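Tapirin (Caldicellulosiruptor hydrothermalis, PDB 6N2C) probably binds cellulose through this C-terminal beta-helix domain, consistent with a role in attaching the thermophilic bacterium to plant biomass, and carries a zinc ion. Local coordinates at residues S403-G408 / N425-I430; R420-N425 / F434-N439. All blocks are in the same frame, centred on the assembly; numbering follows the deposited sequence.

Contact 1: S403-G408 / N425-I430; sequences SNLNSG and NIPSGI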
loop_
_atom_site.group_PDB
_atom_site.type_symbol
_atom_site.label_atom_id
_atom_site.label_comp_id
_atom_site.label_asym_id
_atom_site.label_seq_id
_atom_site.Cartn_x
_atom_site.Cartn_y
_atom_site.Cartn_z
ATOM N N SER A 403 -1.585 18.561 30.989
ATOM C CA SER A 403 -2.315 18.013 32.159
ATOM C C SER A 403 -1.582 16.856 32.737
ATOM O O SER A 403 -0.828 16.158 32.054
ATOM C CB SER A 403 -3.723 17.649 31.791
ATOM O OG SER A 403 -3.770 16.652 30.809
ATOM N N ASN A 404 -1.831 16.608 34.039
ATOM C CA ASN A 404 -1.222 15.457 34.748
ATOM C C ASN A 404 0.244 15.431 34.548
ATOM O O ASN A 404 0.861 14.395 34.479
ATOM C CB ASN A 404 -1.903 14.173 34.351
ATOM C CG ASN A 404 -3.359 14.200 34.700
ATOM O OD1 ASN A 404 -3.707 14.421 35.875
ATOM N ND2 ASN A 404 -4.237 13.982 33.702
ATOM N N LEU A 405 0.832 16.623 34.455
ATOM C CA LEU A 405 2.244 16.713 34.166
ATOM C C LEU A 405 2.789 17.487 35.346
ATOM O O LEU A 405 2.594 18.762 35.440
ATOM C CB LEU A 405 2.450 17.528 32.854
ATOM C CG LEU A 405 3.930 17.755 32.491
ATOM C CD1 LEU A 405 4.625 16.439 32.258
ATOM C CD2 LEU A 405 4.098 18.716 31.303
ATOM N N ASN A 406 3.455 16.742 36.239
ATOM C CA ASN A 406 3.950 17.299 37.490
ATOM C C ASN A 406 5.429 17.505 37.563
ATOM O O ASN A 406 5.864 18.505 38.146
ATOM C CB ASN A 406 3.460 16.417 38.629
ATOM C CG ASN A 406 1.963 16.332 38.626
ATOM O OD1 ASN A 406 1.281 17.381 38.632
ATOM N ND2 ASN A 406 1.430 15.107 38.510
ATOM N N SER A 407 6.224 16.593 37.022
ATOM C CA SER A 407 7.675 16.780 37.000
ATOM C C SER A 407 8.252 17.107 35.619
ATOM O O SER A 407 9.159 17.880 35.524
ATOM C CB SER A 407 8.388 15.562 37.550
ATOM O OG SER A 407 8.263 14.435 36.703
ATOM N N GLY A 408 7.720 16.494 34.569
ATOM C CA GLY A 408 8.373 16.557 33.258
ATOM C C GLY A 408 9.752 15.903 33.131
ATOM O O GLY A 408 10.478 16.246 32.252
ATOM N N ASN A 425 1.249 26.919 34.642
ATOM C CA ASN A 425 1.439 25.774 35.551
ATOM C C ASN A 425 2.438 24.689 34.974
ATOM O O ASN A 425 2.278 23.489 35.222
ATOM C CB ASN A 425 0.115 25.114 35.856
ATOM C CG ASN A 425 -0.894 26.068 36.497
ATOM O OD1 ASN A 425 -0.515 26.975 37.211
ATOM N ND2 ASN A 425 -2.153 25.911 36.119
ATOM N N ILE A 426 3.422 25.145 34.227
ATOM C CA ILE A 426 4.502 24.226 33.711
ATOM C C ILE A 426 5.372 23.808 34.935
ATOM O O ILE A 426 5.716 24.652 35.739
ATOM C CB ILE A 426 5.377 24.903 32.726
ATOM C CG1 ILE A 426 4.532 25.269 31.468
ATOM C CG2 ILE A 426 6.518 23.957 32.298
ATOM C CD1 ILE A 426 5.198 26.260 30.526
ATOM N N PRO A 427 5.749 22.508 35.032
ATOM C CA PRO A 427 6.665 22.147 36.113
ATOM C C PRO A 427 7.984 22.889 36.055
ATOM O O PRO A 427 8.554 23.055 35.000
ATOM C CB PRO A 427 6.943 20.639 35.873
ATOM C CG PRO A 427 5.765 20.143 35.143
ATOM C CD PRO A 427 5.269 21.327 34.296
ATOM N N SER A 428 8.505 23.296 37.219
ATOM C CA SER A 428 9.633 24.191 37.208
ATOM C C SER A 428 10.849 23.613 36.494
ATOM O O SER A 428 11.655 24.379 35.957
ATOM C CB SER A 428 10.011 24.595 38.659
ATOM O OG SER A 428 10.329 23.414 39.405
ATOM N N GLY A 429 11.042 22.324 36.561
ATOM C CA GLY A 429 12.220 21.685 35.937
ATOM C C GLY A 429 12.241 21.633 34.401
ATOM O O GLY A 429 13.280 21.388 33.813
ATOM N N ILE A 430 11.113 21.934 33.767
ATOM C CA ILE A 430 11.101 22.119 32.270
ATOM C C ILE A 430 10.671 23.476 31.806
ATOM O O ILE A 430 10.610 23.733 30.608
ATOM C CB ILE A 430 10.300 21.045 31.542
ATOM C CG1 ILE A 430 8.858 20.999 32.031
ATOM C CG2 ILE A 430 11.016 19.717 31.709
ATOM C CD1 ILE A 430 7.987 20.203 31.115
HETATM O O HOH W 1 3.110 21.642 37.296
HETATM O O HOH W 2 9.859 19.930 37.592
#

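Contact 2: R420-N425 / F434-N439; sequences RSIPQN and FVQNPN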
loop_
_atom_site.group_PDB
_atom_site.type_symbol
_atom_site.label_atom_id
_atom_site.label_comp_id
_atom_site.label_asym_id
_atom_site.label_seq_id
_atom_site.Cartn_x
_atom_site.Cartn_y
_atom_site.Cartn_z
ATOM N N ARG A 420 3.603 30.217 20.576
ATOM C CA ARG A 420 2.848 31.471 20.535
ATOM C C ARG A 420 2.618 32.001 21.950
ATOM O O ARG A 420 2.758 33.212 22.199
ATOM C CB ARG A 420 1.555 31.210 19.775
ATOM C CG ARG A 420 0.559 32.393 19.825
ATOM C CD ARG A 420 -0.821 31.999 19.390
ATOM N NE ARG A 420 -1.526 31.116 20.310
ATOM C CZ ARG A 420 -2.218 31.476 21.395
ATOM N NH1 ARG A 420 -2.339 32.776 21.808
ATOM N NH2 ARG A 420 -2.801 30.520 22.106
ATOM N N SER A 421 2.311 31.086 22.904
ATOM C CA SER A 421 1.890 31.452 24.267
ATOM C C SER A 421 2.388 30.335 25.184
ATOM O O SER A 421 2.008 29.152 25.035
ATOM C CB SER A 421 0.407 31.605 24.366
ATOM O OG SER A 421 -0.001 32.060 25.653
ATOM N N ILE A 422 3.296 30.690 26.058
ATOM C CA ILE A 422 3.736 29.761 27.101
ATOM C C ILE A 422 2.552 29.428 28.062
ATOM O O ILE A 422 1.911 30.348 28.611
ATOM C CB ILE A 422 4.907 30.341 27.870
ATOM C CG1 ILE A 422 6.132 30.472 26.931
ATOM C CG2 ILE A 422 5.351 29.375 28.984
ATOM C CD1 ILE A 422 7.322 31.159 27.579
ATOM N N PRO A 423 2.250 28.118 28.228
ATOM C CA PRO A 423 1.067 27.738 29.047
ATOM C C PRO A 423 1.387 27.837 30.523
ATOM O O PRO A 423 2.543 27.951 30.901
ATOM C CB PRO A 423 0.795 26.307 28.634
ATOM C CG PRO A 423 2.125 25.763 28.204
ATOM C CD PRO A 423 2.882 26.925 27.616
ATOM N N GLN A 424 0.311 27.997 31.312
ATOM C CA GLN A 424 0.444 28.200 32.747
ATOM C C GLN A 424 0.804 26.838 33.400
ATOM O O GLN A 424 0.565 25.762 32.848
ATOM C CB GLN A 424 -0.914 28.642 33.324
ATOM C CG GLN A 424 -1.421 30.013 32.947
ATOM C CD GLN A 424 -2.932 30.203 33.333
ATOM O OE1 GLN A 424 -3.469 29.540 34.240
ATOM N NE2 GLN A 424 -3.586 31.141 32.652
ATOM N N ASN A 425 1.249 26.919 34.642
ATOM C CA ASN A 425 1.439 25.774 35.551
ATOM C C ASN A 425 2.438 24.689 34.974
ATOM O O ASN A 425 2.278 23.489 35.222
ATOM C CB ASN A 425 0.115 25.114 35.856
ATOM C CG ASN A 425 -0.894 26.068 36.497
ATOM O OD1 ASN A 425 -0.515 26.975 37.211
ATOM N ND2 ASN A 425 -2.153 25.911 36.119
ATOM N N PHE A 434 10.818 26.474 27.339
ATOM C CA PHE A 434 9.842 27.198 26.570
ATOM C C PHE A 434 10.287 28.628 26.256
ATOM O O PHE A 434 10.731 29.366 27.145
ATOM C CB PHE A 434 8.507 27.224 27.321
ATOM C CG PHE A 434 7.859 25.879 27.525
ATOM C CD1 PHE A 434 8.316 24.987 28.508
ATOM C CD2 PHE A 434 6.714 25.525 26.790
ATOM C CE1 PHE A 434 7.735 23.780 28.688
ATOM C CE2 PHE A 434 6.091 24.345 27.017
ATOM C CZ PHE A 434 6.582 23.448 27.974
ATOM N N VAL A 435 10.074 29.064 25.011
ATOM C CA VAL A 435 10.386 30.412 24.537
ATOM C C VAL A 435 9.168 31.011 23.803
ATOM O O VAL A 435 8.587 30.302 22.934
ATOM C CB VAL A 435 11.525 30.344 23.578
ATOM C CG1 VAL A 435 11.766 31.745 22.980
ATOM C CG2 VAL A 435 12.772 29.822 24.268
ATOM N N GLN A 436 8.727 32.236 24.150
ATOM C CA GLN A 436 7.475 32.738 23.617
ATOM C C GLN A 436 7.757 33.559 22.407
ATOM O O GLN A 436 8.611 34.408 22.442
ATOM C CB GLN A 436 6.695 33.623 24.605
ATOM C CG GLN A 436 5.302 33.957 24.169
ATOM C CD GLN A 436 4.382 34.367 25.328
ATOM O OE1 GLN A 436 3.895 33.515 26.114
ATOM N NE2 GLN A 436 4.086 35.662 25.412
ATOM N N ASN A 437 7.032 33.264 21.320
ATOM C CA ASN A 437 7.150 34.053 20.083
ATOM C C ASN A 437 5.727 34.136 19.592
ATOM O O ASN A 437 5.229 33.178 18.969
ATOM C CB ASN A 437 8.054 33.387 19.045
ATOM C CG ASN A 437 7.980 34.125 17.696
ATOM O OD1 ASN A 437 7.276 35.128 17.598
ATOM N ND2 ASN A 437 8.663 33.604 16.683
ATOM N N PRO A 438 5.088 35.250 19.819
ATOM C CA PRO A 438 3.691 35.390 19.500
ATOM C C PRO A 438 3.343 35.260 18.007
ATOM O O PRO A 438 2.148 35.159 17.699
ATOM C CB PRO A 438 3.377 36.803 19.989
ATOM C CG PRO A 438 4.331 37.004 21.118
ATOM C CD PRO A 438 5.598 36.387 20.636
ATOM N N ASN A 439 4.364 35.411 17.184
ATOM C CA ASN A 439 4.184 35.394 15.694
ATOM C C ASN A 439 4.671 34.088 15.077
ATOM O O ASN A 439 4.694 33.951 13.873
ATOM C CB ASN A 439 4.965 36.548 15.052
ATOM C CG ASN A 439 4.411 37.879 15.411
ATOM O OD1 ASN A 439 3.221 37.993 15.630
ATOM N ND2 ASN A 439 5.243 38.900 15.327
HETATM O O HOH W 3 2.335 33.337 28.405
#

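Contact 1: S403-G408 / N425-I430
Ser407 and Pro427 bring the two irregular backbones to 5.5 Å between their CA atoms, and Gly408 and Ile430 follow with a CA separation of 6.3 Å, the two loops meeting without a direct hydrogen bond between them. The Pro427 ring is the centre of the contact. Its CB lies 3.3 Å from Asn406 O, and its CG rests near both that oxygen and Leu405 O, so CB and CG of the ring sit against successive carbonyl oxygens of the 403-408 loop. The Leu405 side chain crosses the ring at about a right angle, with CG 4.0 Å from Pro427 CG. Because Leu405 CG is anti to the backbone N (chi1 177°), the isobutyl group extends toward the 425-430 segment, where CD2 nears Pro427 CD and meets Ile430 CD1 tip to tip at 4.2 Å. The other branch of Ile430, CG2, packs on Gly408 O. Gly408 has a positive phi, and its bare CA leaves space for Ile430 CD1. Ile411 of the strand 411-413 touches both Leu405 and Ile430, which places this apolar group at one end of the beta-helix, over its outermost turns. Behind the 403-408 loop, Glu386 accepts hydrogen bonds from the backbone N atoms of Asn406 and Ser407, holding that turn from the preceding coil. Water supplies the polar links: one molecule donates to Ser407 O and accepts from Gly429 N at 2.9 Å, while another donates to Asn425 O and, weakly, to Leu405 O. The chemistry is thus divided, with apolar groups and carbonyl-to-CH approaches making the direct contact and water bridging the peptide groups, consistent with a fit that rests on shape and on water-mediated links.

Contact 2: R420-N425 / F434-N439
Ile422 lies against Phe434 and Gln436, whose side chains it meets at a slant, where 434-436, the outermost strand at this end of the parallel beta-helix, runs beside the loop that leaves strand 416-419. Ile422 CG1 is 4.0 Å from Phe434 CB and similarly close to Gln436 CB, so this branch fits between the bases of the two side chains; with CG1 anti to the carbonyl carbon (chi1 -66°) and the chain extended beyond it, CD1 reaches the strand backbone near Gln436 N. Pro423 crosses Phe434 at about a right angle, its CD 4.2 Å from CE2 of the ring. Ile400 touches both Pro423 and Phe434, placing them against the preceding coil. Gln436 reaches back over the loop: its CG passes 3.3 Å from Arg420 O, and OE1 accepts from Ile422 N at 2.9 Å. That bond is fairly straight (162° at the hydrogen), with the donor tilted 16° from the carbonyl plane. A side-chain amide thus takes a backbone N-H just beyond the strand pairing of Val435 and Asn437 with Cys419. Farther along, Arg420 CA makes a CA-H...O contact with Asn437 O, while the arginine's NE is hydrogen-bonded to Gly398 O. A water completes the link, donating to Ile422 O and to Gln436 OE1, the latter at 2.8 Å.

From the N terminus, the chain leaves strand 400-403 into the 403-408 loop, forms strands 411-413 and 416-419, and then enters the long loop that leads to strand 434-436. Contact 1 closes a loop with 16 residues between its segments; contact 2 begins within that interval, at Arg420, its first segment runs on to the shared Asn425, and it closes with only 8 between at 434-439. The two closures therefore cross, alternating along the sequence. Their centres lie about 15 Å apart, and Ile426 CG2 meets Phe434 CE1 at 3.8 Å where they join. Together they tie successive turns at one end of the beta-helix, away from the zinc site.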